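Folylpolyglutamate synthase protein FOLC (Mycobacterium tuberculosis, PDB 2VOS) probably catalyses the ATP-dependent addition of L-glutamate to dihydropteroate and to tetrahydrofolate, making dihydrofolate and folylpolyglutamates, with magnesium as cofactor. Local coordinates at residues Pro104-Gly112 with Phe152-Phe163; Ala189-Ile197 with Thr230-Val241. One frame throughout, in Å; residues are numbered along the deposited sequence.

In the fold
Both contacts reach the same mixed eight-stranded sheet; segment 152-163 and both segments of contact 2 lie in the Mur ligase middle domain. Contact 1 packs helix 151-165 against strand 108-110, next to the outermost strand 113-114; contact 2 pairs strands 191-194 and 231-234 towards the other border. Their centres lie 24 Å apart and their nearest atoms about 9 Å, and they do not touch. Between the two strand regions run 93-96, 170-174 and 66-70. The nucleotide relates them: the side chain of P196 in contact 2 is about 4 Å from the bound ADP, whereas that of R107 in contact 1 is about 11 Å from it and about 9 Å from a cobalt ion.

Contact 1. Residues Pro104-Gly112 with Phe152-Phe163; sequences PVERISIDG and FEVLTAMAFAAF
R107, the last residue of the 3-10 segment 104-107, meets L155 on helix 152-163. Its extended chain carries the guanidinium to the helix, and chi4 of -89° turns the group so that CD1 of L155 sits over one face, 3.7 Å from both R107 CD and R107 NH1. NH1 also nears the edge of the F152 ring, 4.3 Å from F152 CD1. NE has its partner elsewhere, hydrogen-bonding to ND1 of H100.

I108 follows, its CA 5.5 Å from that of A159, and its two branches divide the helix surface. CG1 stands beside the backbone N (chi1 -50°), 4.0 Å from A159 CB, and carries CD1 to M158 CB at 3.9 Å, the selenomethionine chain crossing it at about a right angle. CG2, on the other branch, rests 3.9 Å from A162 CB and also meets CE1 of F163. The alanines at 159 and 162 present only methyl groups, consistent with the close approach of strand and helix, whose axes come within 8.9 Å at 13°.

The CB of S109 points away from the helix, but its carbonyl O nears F163 CE1. I110 then reaches back through CD1, which meets the edge of the F163 ring at 3.6 Å from CD1 of the phenylalanine.

Between these two segments the joining is mainly by apolar packing, which Y120 of helix 117-140 extends by touching L155 and M158. The polar fringe is the S109 carbonyl near the F163 ring and the guanidinium of R107, which lies against L155 while H100 takes up its NE.

Contact 2. Residues Ala189-Ile197 with Thr230-Val241; sequences APVAVITPI and TVAVIGRQVPKV
Two turns in the side chain of Q237, chi1 -54° and chi2 -65°, fold its amide back onto the backbone of 195-197, within reach of I197 N and T195 O. NE2 donates to T195 O at 3.0 Å; the bond is nearly straight at the hydrogen (173°) and lies in the glutamine's amide plane, yet it comes from above the threonine carbonyl plane. OE1 accepts from I197 N, also at 3.0 Å, in the plane of its own carbonyl and on a lone pair. A water donates to OE1 and to I197 O and accepts from V238 N, bridging the two segments once more.

Upstream, strands 191-194 and 231-234 pair in parallel, with V191, A192, V193 and I194 opposite V231, A232, V233 and I234. Five backbone bonds run from V231 N to P190 O through to G235 N to I194 O; the shortest, V233 N to A192 O, is 2.8 Å. On the face of the valines, V191 CG1 meets V233 CG2 at 4.0 Å. Past the strand ends, I197 CD1 touches V241 CG1 at 3.7 Å, joining the segment to the start of helix 239-251.

P196 touches the bound ADP, and T195 OG1 hydrogen-bonds to the backbone O of N73, an ADP-binding residue. One amide thus takes over from the sheet's main-chain pairing where the strands end: its donor and acceptor bind the backbone on either side of P196, a geometry consistent with fixing the course of this segment beside the nucleotide.

Contact 1. Residues Pro104-Gly112 with Phe152-Phe163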
ATOM      1  N   PRO A 104     -11.800   2.637   7.868  1.00 30.71           N
ATOM      2  CA  PRO A 104     -11.527   1.243   7.652  1.00 30.25           C
ATOM      3  C   PRO A 104     -12.347   0.619   6.499  1.00 30.41           C
ATOM      4  O   PRO A 104     -11.970  -0.462   6.032  1.00 31.12           O
ATOM      5  CB  PRO A 104     -11.935   0.590   8.993  1.00 32.91           C
ATOM      6  CG  PRO A 104     -12.869   1.523   9.620  1.00 30.91           C
ATOM      7  CD  PRO A 104     -12.429   2.907   9.179  1.00 31.51           C
ATOM      8  N   VAL A 105     -13.451   1.249   6.045  1.00 28.93           N
ATOM      9  CA  VAL A 105     -14.165   0.704   4.856  1.00 27.67           C
ATOM     10  C   VAL A 105     -13.203   0.536   3.682  1.00 27.24           C
ATOM     11  O   VAL A 105     -13.451  -0.281   2.754  1.00 26.12           O
ATOM     12  CB  VAL A 105     -15.437   1.562   4.407  1.00 28.26           C
ATOM     13  CG1 VAL A 105     -16.379   1.718   5.557  1.00 30.44           C
ATOM     14  CG2 VAL A 105     -15.077   2.953   3.848  1.00 27.04           C
ATOM     15  N   GLU A 106     -12.094   1.286   3.687  1.00 25.52           N
ATOM     16  CA  GLU A 106     -11.197   1.229   2.540  1.00 26.62           C
ATOM     17  C   GLU A 106     -10.603  -0.172   2.417  1.00 26.70           C
ATOM     18  O   GLU A 106     -10.046  -0.523   1.376  1.00 25.45           O
ATOM     19  CB  GLU A 106     -10.001   2.171   2.723  1.00 25.56           C
ATOM     20  CG  GLU A 106     -10.329   3.667   2.546  1.00 27.31           C
ATOM     21  CD  GLU A 106      -9.225   4.513   3.206  1.00 33.10           C
ATOM     22  OE1 GLU A 106      -8.020   4.185   3.014  1.00 30.49           O
ATOM     23  OE2 GLU A 106      -9.562   5.447   3.973  1.00 30.44           O
ATOM     24  N   ARG A 107     -10.602  -0.896   3.520  1.00 25.77           N
ATOM     25  CA  ARG A 107      -9.925  -2.232   3.555  1.00 27.21           C
ATOM     26  C   ARG A 107     -10.713  -3.302   2.823  1.00 27.35           C
ATOM     27  O   ARG A 107     -10.160  -4.354   2.561  1.00 27.56           O
ATOM     28  CB  ARG A 107      -9.759  -2.728   4.997  1.00 27.09           C
ATOM     29  CG  ARG A 107      -8.842  -1.750   5.788  1.00 30.61           C
ATOM     30  CD  ARG A 107      -8.887  -2.032   7.292  1.00 35.87           C
ATOM     31  NE  ARG A 107      -7.799  -1.262   7.951  1.00 41.03           N
ATOM     32  CZ  ARG A 107      -6.537  -1.709   8.146  1.00 42.84           C
ATOM     33  NH1 ARG A 107      -6.151  -2.957   7.771  1.00 41.40           N
ATOM     34  NH2 ARG A 107      -5.650  -0.897   8.752  1.00 41.10           N
ATOM     35  N   ILE A 108     -11.988  -3.048   2.520  1.00 27.08           N
ATOM     36  CA  ILE A 108     -12.783  -4.042   1.786  1.00 26.11           C
ATOM     37  C   ILE A 108     -13.519  -3.337   0.679  1.00 26.33           C
ATOM     38  O   ILE A 108     -14.420  -2.536   0.944  1.00 24.97           O
ATOM     39  CB  ILE A 108     -13.822  -4.741   2.727  1.00 26.50           C
ATOM     40  CG1 ILE A 108     -13.107  -5.248   4.000  1.00 28.59           C
ATOM     41  CG2 ILE A 108     -14.650  -5.840   1.947  1.00 24.83           C
ATOM     42  CD1 ILE A 108     -14.062  -5.717   5.160  1.00 27.10           C
ATOM     43  N   SER A 109     -13.141  -3.632  -0.565  1.00 25.93           N
ATOM     44  CA  SER A 109     -13.712  -3.004  -1.718  1.00 26.63           C
ATOM     45  C   SER A 109     -14.324  -4.056  -2.594  1.00 27.05           C
ATOM     46  O   SER A 109     -13.798  -5.170  -2.682  1.00 27.88           O
ATOM     47  CB  SER A 109     -12.634  -2.266  -2.528  1.00 27.07           C
ATOM     48  OG  SER A 109     -12.066  -1.213  -1.717  1.00 32.42           O
ATOM     49  N   ILE A 110     -15.440  -3.712  -3.215  1.00 26.15           N
ATOM     50  CA  ILE A 110     -16.107  -4.604  -4.231  1.00 28.25           C
ATOM     51  C   ILE A 110     -16.341  -3.724  -5.445  1.00 27.25           C
ATOM     52  O   ILE A 110     -16.740  -2.556  -5.251  1.00 26.67           O
ATOM     53  CB  ILE A 110     -17.510  -5.096  -3.728  1.00 28.10           C
ATOM     54  CG1 ILE A 110     -17.393  -5.870  -2.386  1.00 31.61           C
ATOM     55  CG2 ILE A 110     -18.247  -5.918  -4.879  1.00 28.84           C
ATOM     56  CD1 ILE A 110     -16.670  -7.142  -2.510  1.00 34.19           C
ATOM     57  N   ASP A 111     -16.011  -4.232  -6.632  1.00 27.78           N
ATOM     58  CA  ASP A 111     -16.207  -3.536  -7.892  1.00 29.73           C
ATOM     59  C   ASP A 111     -15.363  -2.276  -7.910  1.00 30.09           C
ATOM     60  O   ASP A 111     -15.778  -1.306  -8.515  1.00 28.73           O
ATOM     61  CB  ASP A 111     -17.680  -3.110  -8.064  1.00 31.54           C
ATOM     62  CG  ASP A 111     -18.648  -4.313  -8.116  1.00 37.37           C
ATOM     63  OD1 ASP A 111     -18.382  -5.256  -8.911  1.00 34.35           O
ATOM     64  OD2 ASP A 111     -19.679  -4.292  -7.383  1.00 41.23           O
ATOM     65  N   GLY A 112     -14.219  -2.252  -7.216  1.00 29.30           N
ATOM     66  CA  GLY A 112     -13.308  -1.093  -7.282  1.00 28.62           C
ATOM     67  C   GLY A 112     -13.634   0.036  -6.306  1.00 29.27           C
ATOM     68  O   GLY A 112     -13.021   1.072  -6.370  1.00 30.35           O
ATOM     69  N   PHE A 152      -6.503  -7.484  12.880  1.00 42.82           N
ATOM     70  CA  PHE A 152      -6.219  -7.835  11.512  1.00 43.64           C
ATOM     71  C   PHE A 152      -6.860  -9.181  11.097  1.00 44.52           C
ATOM     72  O   PHE A 152      -7.424  -9.323   9.972  1.00 45.64           O
ATOM     73  CB  PHE A 152      -4.699  -7.800  11.182  1.00 43.58           C
ATOM     74  CG  PHE A 152      -4.440  -7.931   9.676  1.00 47.02           C
ATOM     75  CD1 PHE A 152      -4.907  -6.934   8.796  1.00 46.67           C
ATOM     76  CD2 PHE A 152      -3.819  -9.067   9.141  1.00 43.02           C
ATOM     77  CE1 PHE A 152      -4.715  -7.027   7.411  1.00 46.58           C
ATOM     78  CE2 PHE A 152      -3.627  -9.178   7.771  1.00 46.58           C
ATOM     79  CZ  PHE A 152      -4.076  -8.168   6.886  1.00 46.56           C
ATOM     80  N   GLU A 153      -6.793 -10.185  11.967  1.00 44.28           N
ATOM     81  CA  GLU A 153      -7.449 -11.461  11.661  1.00 42.89           C
ATOM     82  C   GLU A 153      -8.954 -11.280  11.383  1.00 42.59           C
ATOM     83  O   GLU A 153      -9.485 -11.799  10.414  1.00 42.11           O
ATOM     84  CB  GLU A 153      -7.216 -12.442  12.806  1.00 42.32           C
ATOM     85  CG  GLU A 153      -5.828 -13.025  12.747  1.00 40.46           C
ATOM     86  CD  GLU A 153      -5.467 -13.826  14.015  1.00 46.63           C
ATOM     87  OE1 GLU A 153      -6.253 -13.867  14.974  1.00 42.89           O
ATOM     88  OE2 GLU A 153      -4.384 -14.422  14.048  1.00 47.13           O
ATOM     89  N   VAL A 154      -9.625 -10.518  12.223  1.00 42.94           N
ATOM     90  CA  VAL A 154     -11.035 -10.253  12.034  1.00 43.03           C
ATOM     91  C   VAL A 154     -11.307  -9.454  10.740  1.00 43.55           C
ATOM     92  O   VAL A 154     -12.236  -9.806   9.993  1.00 44.04           O
ATOM     93  CB  VAL A 154     -11.646  -9.556  13.270  1.00 41.79           C
ATOM     94  CG1 VAL A 154     -13.116  -9.262  13.004  1.00 43.64           C
ATOM     95  CG2 VAL A 154     -11.485 -10.471  14.513  1.00 44.12           C
ATOM     96  N   LEU A 155     -10.527  -8.394  10.471  1.00 43.73           N
ATOM     97  CA  LEU A 155     -10.703  -7.656   9.227  1.00 43.28           C
ATOM     98  C   LEU A 155     -10.531  -8.569   8.025  1.00 42.23           C
ATOM     99  O   LEU A 155     -11.256  -8.478   7.034  1.00 42.22           O
ATOM    100  CB  LEU A 155      -9.698  -6.518   9.129  1.00 43.25           C
ATOM    101  CG  LEU A 155      -9.906  -5.357  10.078  1.00 48.74           C
ATOM    102  CD1 LEU A 155      -8.625  -4.417  10.101  1.00 47.35           C
ATOM    103  CD2 LEU A 155     -11.198  -4.607   9.736  1.00 50.86           C
ATOM    104  N   THR A 156      -9.574  -9.483   8.115  1.00 41.94           N
ATOM    105  CA  THR A 156      -9.265 -10.336   6.981  1.00 41.89           C
ATOM    106  C   THR A 156     -10.429 -11.299   6.788  1.00 42.12           C
ATOM    107  O   THR A 156     -10.862 -11.523   5.669  1.00 42.00           O
ATOM    108  CB  THR A 156      -7.965 -11.076   7.221  1.00 42.77           C
ATOM    109  OG1 THR A 156      -6.895 -10.105   7.180  1.00 44.35           O
ATOM    110  CG2 THR A 156      -7.720 -12.180   6.123  1.00 41.63           C
ATOM    111  N   ALA A 157     -10.980 -11.818   7.887  1.00 40.97           N
ATOM    112  CA  ALA A 157     -12.117 -12.690   7.771  1.00 40.26           C
ATOM    113  C   ALA A 157     -13.327 -11.948   7.211  1.00 40.74           C
ATOM    114  O   ALA A 157     -14.080 -12.472   6.389  1.00 41.92           O
ATOM    115  CB  ALA A 157     -12.460 -13.318   9.144  1.00 38.24           C
HETATM  116  N   MSE A 158     -13.522 -10.727   7.679  1.00 40.69           N
HETATM  117  CA  MSE A 158     -14.568  -9.893   7.097  1.00 41.69           C
HETATM  118  C   MSE A 158     -14.426  -9.727   5.591  1.00 41.06           C
HETATM  119  O   MSE A 158     -15.422  -9.822   4.849  1.00 40.80           O
HETATM  120  CB  MSE A 158     -14.597  -8.508   7.790  1.00 42.52           C
HETATM  121  CG  MSE A 158     -15.129  -8.564   9.221  1.00 40.71           C
HETATM  122 SE   MSE A 158     -14.784  -6.819  10.081  1.00 44.51          SE
HETATM  123  CE  MSE A 158     -15.772  -5.641   8.913  1.00 44.03           C
ATOM    124  N   ALA A 159     -13.210  -9.440   5.104  1.00 40.94           N
ATOM    125  CA  ALA A 159     -13.036  -9.232   3.660  1.00 39.75           C
ATOM    126  C   ALA A 159     -13.457 -10.547   2.931  1.00 40.48           C
ATOM    127  O   ALA A 159     -14.218 -10.534   1.897  1.00 41.08           O
ATOM    128  CB  ALA A 159     -11.573  -8.868   3.351  1.00 38.29           C
ATOM    129  N   PHE A 160     -12.941 -11.674   3.417  1.00 40.07           N
ATOM    130  CA  PHE A 160     -13.193 -12.952   2.753  1.00 40.84           C
ATOM    131  C   PHE A 160     -14.677 -13.305   2.755  1.00 40.53           C
ATOM    132  O   PHE A 160     -15.164 -13.856   1.760  1.00 40.35           O
ATOM    133  CB  PHE A 160     -12.393 -14.124   3.388  1.00 41.10           C
ATOM    134  CG  PHE A 160     -10.895 -14.037   3.183  1.00 42.35           C
ATOM    135  CD1 PHE A 160     -10.374 -13.496   2.003  1.00 43.44           C
ATOM    136  CD2 PHE A 160     -10.009 -14.509   4.143  1.00 42.07           C
ATOM    137  CE1 PHE A 160      -9.006 -13.386   1.782  1.00 44.33           C
ATOM    138  CE2 PHE A 160      -8.585 -14.453   3.900  1.00 39.39           C
ATOM    139  CZ  PHE A 160      -8.102 -13.878   2.722  1.00 42.75           C
ATOM    140  N   ALA A 161     -15.362 -13.045   3.877  1.00 41.08           N
ATOM    141  CA  ALA A 161     -16.842 -13.288   3.975  1.00 40.99           C
ATOM    142  C   ALA A 161     -17.563 -12.361   2.991  1.00 40.85           C
ATOM    143  O   ALA A 161     -18.495 -12.750   2.265  1.00 40.58           O
ATOM    144  CB  ALA A 161     -17.305 -12.987   5.409  1.00 41.18           C
ATOM    145  N   ALA A 162     -17.155 -11.097   2.976  1.00 38.52           N
ATOM    146  CA  ALA A 162     -17.843 -10.127   2.135  1.00 37.28           C
ATOM    147  C   ALA A 162     -17.632 -10.520   0.663  1.00 38.03           C
ATOM    148  O   ALA A 162     -18.528 -10.306  -0.190  1.00 37.89           O
ATOM    149  CB  ALA A 162     -17.256  -8.723   2.384  1.00 38.27           C
ATOM    150  N   PHE A 163     -16.461 -11.062   0.319  1.00 37.59           N
ATOM    151  CA  PHE A 163     -16.232 -11.403  -1.087  1.00 39.51           C
ATOM    152  C   PHE A 163     -17.168 -12.544  -1.497  1.00 39.32           C
ATOM    153  O   PHE A 163     -17.606 -12.600  -2.652  1.00 39.68           O
ATOM    154  CB  PHE A 163     -14.764 -11.823  -1.362  1.00 38.83           C
ATOM    155  CG  PHE A 163     -13.757 -10.709  -1.109  1.00 40.79           C
ATOM    156  CD1 PHE A 163     -14.173  -9.366  -1.094  1.00 40.51           C
ATOM    157  CD2 PHE A 163     -12.405 -11.013  -0.876  1.00 40.42           C
ATOM    158  CE1 PHE A 163     -13.224  -8.350  -0.875  1.00 39.18           C
ATOM    159  CE2 PHE A 163     -11.447 -10.014  -0.669  1.00 35.99           C
ATOM    160  CZ  PHE A 163     -11.854  -8.690  -0.651  1.00 37.13           C
TER

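Contact 2. Residues Ala189-Ile197 with Thr230-Val241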
ATOM      1  N   ALA A 189      -3.257 -18.877  -3.310  1.00 42.03           N
ATOM      2  CA  ALA A 189      -3.557 -18.106  -4.494  1.00 40.45           C
ATOM      3  C   ALA A 189      -2.896 -18.678  -5.753  1.00 41.42           C
ATOM      4  O   ALA A 189      -1.707 -19.059  -5.723  1.00 40.25           O
ATOM      5  CB  ALA A 189      -3.163 -16.681  -4.293  1.00 40.02           C
ATOM      6  N   PRO A 190      -3.652 -18.704  -6.873  1.00 41.34           N
ATOM      7  CA  PRO A 190      -3.021 -19.194  -8.131  1.00 42.43           C
ATOM      8  C   PRO A 190      -1.981 -18.178  -8.702  1.00 42.65           C
ATOM      9  O   PRO A 190      -1.157 -18.537  -9.564  1.00 42.66           O
ATOM     10  CB  PRO A 190      -4.204 -19.359  -9.084  1.00 41.72           C
ATOM     11  CG  PRO A 190      -5.315 -18.440  -8.504  1.00 42.65           C
ATOM     12  CD  PRO A 190      -5.104 -18.417  -7.022  1.00 40.90           C
ATOM     13  N   VAL A 191      -2.041 -16.931  -8.252  1.00 40.71           N
ATOM     14  CA  VAL A 191      -1.048 -15.937  -8.669  1.00 40.73           C
ATOM     15  C   VAL A 191      -0.559 -15.231  -7.394  1.00 40.69           C
ATOM     16  O   VAL A 191      -1.366 -14.695  -6.618  1.00 42.24           O
ATOM     17  CB  VAL A 191      -1.608 -14.859  -9.609  1.00 40.56           C
ATOM     18  CG1 VAL A 191      -0.526 -13.860  -9.905  1.00 40.62           C
ATOM     19  CG2 VAL A 191      -2.085 -15.498 -10.943  1.00 41.42           C
ATOM     20  N   ALA A 192       0.744 -15.267  -7.166  1.00 40.13           N
ATOM     21  CA  ALA A 192       1.375 -14.609  -6.021  1.00 40.91           C
ATOM     22  C   ALA A 192       2.317 -13.535  -6.563  1.00 40.78           C
ATOM     23  O   ALA A 192       3.139 -13.783  -7.437  1.00 43.31           O
ATOM     24  CB  ALA A 192       2.168 -15.643  -5.188  1.00 40.41           C
ATOM     25  N   VAL A 193       2.213 -12.333  -6.045  1.00 40.23           N
ATOM     26  CA  VAL A 193       2.935 -11.253  -6.601  1.00 39.04           C
ATOM     27  C   VAL A 193       3.866 -10.767  -5.542  1.00 38.79           C
ATOM     28  O   VAL A 193       3.429 -10.561  -4.371  1.00 38.73           O
ATOM     29  CB  VAL A 193       1.945 -10.136  -6.941  1.00 39.77           C
ATOM     30  CG1 VAL A 193       2.642  -8.902  -7.536  1.00 38.42           C
ATOM     31  CG2 VAL A 193       0.833 -10.667  -7.893  1.00 38.51           C
ATOM     32  N   ILE A 194       5.129 -10.539  -5.913  1.00 38.28           N
ATOM     33  CA  ILE A 194       6.113 -10.019  -4.928  1.00 38.62           C
ATOM     34  C   ILE A 194       6.678  -8.694  -5.441  1.00 39.81           C
ATOM     35  O   ILE A 194       7.477  -8.666  -6.359  1.00 40.63           O
ATOM     36  CB  ILE A 194       7.313 -10.993  -4.684  1.00 39.55           C
ATOM     37  CG1 ILE A 194       6.823 -12.438  -4.492  1.00 37.01           C
ATOM     38  CG2 ILE A 194       8.188 -10.486  -3.424  1.00 39.39           C
ATOM     39  CD1 ILE A 194       5.988 -12.704  -3.213  1.00 38.22           C
ATOM     40  N   THR A 195       6.257  -7.596  -4.844  1.00 39.37           N
ATOM     41  CA  THR A 195       6.764  -6.304  -5.170  1.00 39.02           C
ATOM     42  C   THR A 195       8.152  -6.073  -4.539  1.00 39.84           C
ATOM     43  O   THR A 195       8.634  -6.886  -3.719  1.00 40.21           O
ATOM     44  CB  THR A 195       5.753  -5.215  -4.707  1.00 38.64           C
ATOM     45  OG1 THR A 195       5.876  -4.988  -3.294  1.00 41.27           O
ATOM     46  CG2 THR A 195       4.294  -5.580  -5.011  1.00 38.65           C
ATOM     47  N   PRO A 196       8.789  -4.952  -4.879  1.00 39.78           N
ATOM     48  CA  PRO A 196      10.168  -4.760  -4.388  1.00 40.90           C
ATOM     49  C   PRO A 196      10.285  -4.857  -2.895  1.00 40.26           C
ATOM     50  O   PRO A 196       9.511  -4.263  -2.169  1.00 40.85           O
ATOM     51  CB  PRO A 196      10.527  -3.345  -4.859  1.00 40.46           C
ATOM     52  CG  PRO A 196       9.686  -3.264  -6.255  1.00 40.86           C
ATOM     53  CD  PRO A 196       8.346  -3.838  -5.741  1.00 40.61           C
ATOM     54  N   ILE A 197      11.325  -5.551  -2.453  1.00 41.35           N
ATOM     55  CA  ILE A 197      11.583  -5.749  -1.028  1.00 40.79           C
ATOM     56  C   ILE A 197      12.772  -4.887  -0.540  1.00 41.24           C
ATOM     57  O   ILE A 197      13.805  -4.802  -1.214  1.00 41.47           O
ATOM     58  CB  ILE A 197      11.823  -7.254  -0.780  1.00 40.98           C
ATOM     59  CG1 ILE A 197      10.516  -8.027  -1.048  1.00 40.56           C
ATOM     60  CG2 ILE A 197      12.355  -7.490   0.625  1.00 39.59           C
ATOM     61  CD1 ILE A 197      10.737  -9.541  -1.209  1.00 39.33           C
ATOM     62  N   THR A 230       0.958 -22.754  -9.516  1.00 49.31           N
ATOM     63  CA  THR A 230       0.948 -21.373  -9.039  1.00 47.66           C
ATOM     64  C   THR A 230       1.915 -20.575  -9.896  1.00 46.19           C
ATOM     65  O   THR A 230       2.899 -21.126 -10.415  1.00 46.45           O
ATOM     66  CB  THR A 230       1.341 -21.308  -7.543  1.00 47.58           C
ATOM     67  OG1 THR A 230       0.322 -21.957  -6.765  1.00 50.89           O
ATOM     68  CG2 THR A 230       1.479 -19.837  -7.036  1.00 44.43           C
ATOM     69  N   VAL A 231       1.635 -19.296 -10.093  1.00 44.93           N
ATOM     70  CA  VAL A 231       2.578 -18.442 -10.807  1.00 42.91           C
ATOM     71  C   VAL A 231       3.052 -17.395  -9.830  1.00 42.16           C
ATOM     72  O   VAL A 231       2.209 -16.736  -9.238  1.00 43.26           O
ATOM     73  CB  VAL A 231       1.892 -17.707 -11.975  1.00 43.30           C
ATOM     74  CG1 VAL A 231       2.865 -16.827 -12.670  1.00 41.33           C
ATOM     75  CG2 VAL A 231       1.300 -18.677 -12.959  1.00 44.18           C
ATOM     76  N   ALA A 232       4.369 -17.223  -9.688  1.00 39.77           N
ATOM     77  CA  ALA A 232       4.952 -16.156  -8.900  1.00 40.03           C
ATOM     78  C   ALA A 232       5.408 -15.065  -9.875  1.00 39.31           C
ATOM     79  O   ALA A 232       6.199 -15.312 -10.813  1.00 38.79           O
ATOM     80  CB  ALA A 232       6.176 -16.664  -8.092  1.00 39.84           C
ATOM     81  N   VAL A 233       4.897 -13.870  -9.674  1.00 38.98           N
ATOM     82  CA  VAL A 233       5.235 -12.738 -10.527  1.00 39.22           C
ATOM     83  C   VAL A 233       6.048 -11.738  -9.700  1.00 38.35           C
ATOM     84  O   VAL A 233       5.562 -11.200  -8.727  1.00 40.18           O
ATOM     85  CB  VAL A 233       3.959 -12.036 -11.039  1.00 39.07           C
ATOM     86  CG1 VAL A 233       4.320 -10.990 -12.090  1.00 37.80           C
ATOM     87  CG2 VAL A 233       3.024 -13.086 -11.658  1.00 40.34           C
ATOM     88  N   ILE A 234       7.282 -11.490 -10.096  1.00 38.70           N
ATOM     89  CA  ILE A 234       8.189 -10.842  -9.199  1.00 38.53           C
ATOM     90  C   ILE A 234       8.708  -9.523  -9.764  1.00 38.82           C
ATOM     91  O   ILE A 234       9.205  -9.469 -10.907  1.00 39.08           O
ATOM     92  CB  ILE A 234       9.374 -11.792  -8.944  1.00 37.63           C
ATOM     93  CG1 ILE A 234       8.850 -13.073  -8.297  1.00 37.35           C
ATOM     94  CG2 ILE A 234      10.305 -11.162  -7.938  1.00 36.05           C
ATOM     95  CD1 ILE A 234       9.951 -14.192  -8.143  1.00 39.51           C
ATOM     96  N   GLY A 235       8.594  -8.455  -8.979  1.00 38.43           N
ATOM     97  CA  GLY A 235       9.118  -7.164  -9.399  1.00 39.64           C
ATOM     98  C   GLY A 235      10.650  -7.126  -9.258  1.00 40.42           C
ATOM     99  O   GLY A 235      11.291  -8.147  -8.965  1.00 40.94           O
ATOM    100  N   ARG A 236      11.233  -5.939  -9.413  1.00 41.93           N
ATOM    101  CA  ARG A 236      12.702  -5.757  -9.321  1.00 44.80           C
ATOM    102  C   ARG A 236      13.191  -6.048  -7.915  1.00 43.72           C
ATOM    103  O   ARG A 236      12.624  -5.520  -6.983  1.00 42.81           O
ATOM    104  CB  ARG A 236      13.033  -4.288  -9.643  1.00 45.39           C
ATOM    105  CG  ARG A 236      13.327  -4.077 -11.105  1.00 49.86           C
ATOM    106  CD  ARG A 236      13.359  -2.597 -11.554  1.00 55.17           C
ATOM    107  NE  ARG A 236      13.655  -2.574 -12.999  1.00 59.82           N
ATOM    108  CZ  ARG A 236      14.189  -1.549 -13.677  1.00 59.23           C
ATOM    109  NH1 ARG A 236      14.478  -0.411 -13.048  1.00 58.97           N
ATOM    110  NH2 ARG A 236      14.416  -1.659 -14.989  1.00 56.45           N
ATOM    111  N   GLN A 237      14.257  -6.848  -7.737  1.00 44.42           N
ATOM    112  CA  GLN A 237      14.717  -7.207  -6.389  1.00 42.91           C
ATOM    113  C   GLN A 237      16.228  -7.125  -6.374  1.00 45.20           C
ATOM    114  O   GLN A 237      16.848  -7.164  -7.435  1.00 44.18           O
ATOM    115  CB  GLN A 237      14.327  -8.645  -6.046  1.00 42.88           C
ATOM    116  CG  GLN A 237      12.842  -9.003  -6.180  1.00 40.37           C
ATOM    117  CD  GLN A 237      11.973  -8.243  -5.190  1.00 43.90           C
ATOM    118  OE1 GLN A 237      12.477  -7.614  -4.232  1.00 43.00           O
ATOM    119  NE2 GLN A 237      10.665  -8.293  -5.403  1.00 39.82           N
ATOM    120  N   VAL A 238      16.849  -7.033  -5.201  1.00 45.77           N
ATOM    121  CA  VAL A 238      18.319  -7.228  -5.137  1.00 44.93           C
ATOM    122  C   VAL A 238      18.650  -8.708  -5.229  1.00 45.78           C
ATOM    123  O   VAL A 238      17.808  -9.555  -4.919  1.00 45.15           O
ATOM    124  CB  VAL A 238      18.949  -6.600  -3.875  1.00 45.62           C
ATOM    125  CG1 VAL A 238      18.701  -5.090  -3.838  1.00 45.23           C
ATOM    126  CG2 VAL A 238      18.419  -7.244  -2.637  1.00 45.57           C
ATOM    127  N   PRO A 239      19.888  -9.048  -5.694  1.00 46.63           N
ATOM    128  CA  PRO A 239      20.238 -10.452  -5.930  1.00 46.61           C
ATOM    129  C   PRO A 239      19.934 -11.408  -4.789  1.00 46.79           C
ATOM    130  O   PRO A 239      19.367 -12.493  -5.033  1.00 46.85           O
ATOM    131  CB  PRO A 239      21.743 -10.397  -6.179  1.00 47.98           C
ATOM    132  CG  PRO A 239      21.910  -9.038  -6.898  1.00 48.35           C
ATOM    133  CD  PRO A 239      20.932  -8.127  -6.188  1.00 46.00           C
ATOM    134  N   LYS A 240      20.287 -11.049  -3.552  1.00 46.25           N
ATOM    135  CA  LYS A 240      20.055 -12.012  -2.487  1.00 45.48           C
ATOM    136  C   LYS A 240      18.587 -12.292  -2.236  1.00 44.83           C
ATOM    137  O   LYS A 240      18.223 -13.414  -1.824  1.00 44.51           O
ATOM    138  CB  LYS A 240      20.807 -11.653  -1.185  1.00 46.97           C
ATOM    139  N   VAL A 241      17.746 -11.277  -2.455  1.00 43.60           N
ATOM    140  CA  VAL A 241      16.300 -11.440  -2.406  1.00 43.13           C
ATOM    141  C   VAL A 241      15.834 -12.338  -3.541  1.00 42.70           C
ATOM    142  O   VAL A 241      15.183 -13.360  -3.285  1.00 42.19           O
ATOM    143  CB  VAL A 241      15.578 -10.081  -2.419  1.00 43.31           C
ATOM    144  CG1 VAL A 241      14.080 -10.222  -2.640  1.00 41.66           C
ATOM    145  CG2 VAL A 241      15.858  -9.357  -1.070  1.00 44.14           C
TER
HETATM  146  O   HOH W   1      -2.422 -22.154  -6.322  1.00 45.86           O
HETATM  147  O   HOH W   2      14.910  -6.641  -3.079  1.00 36.55           O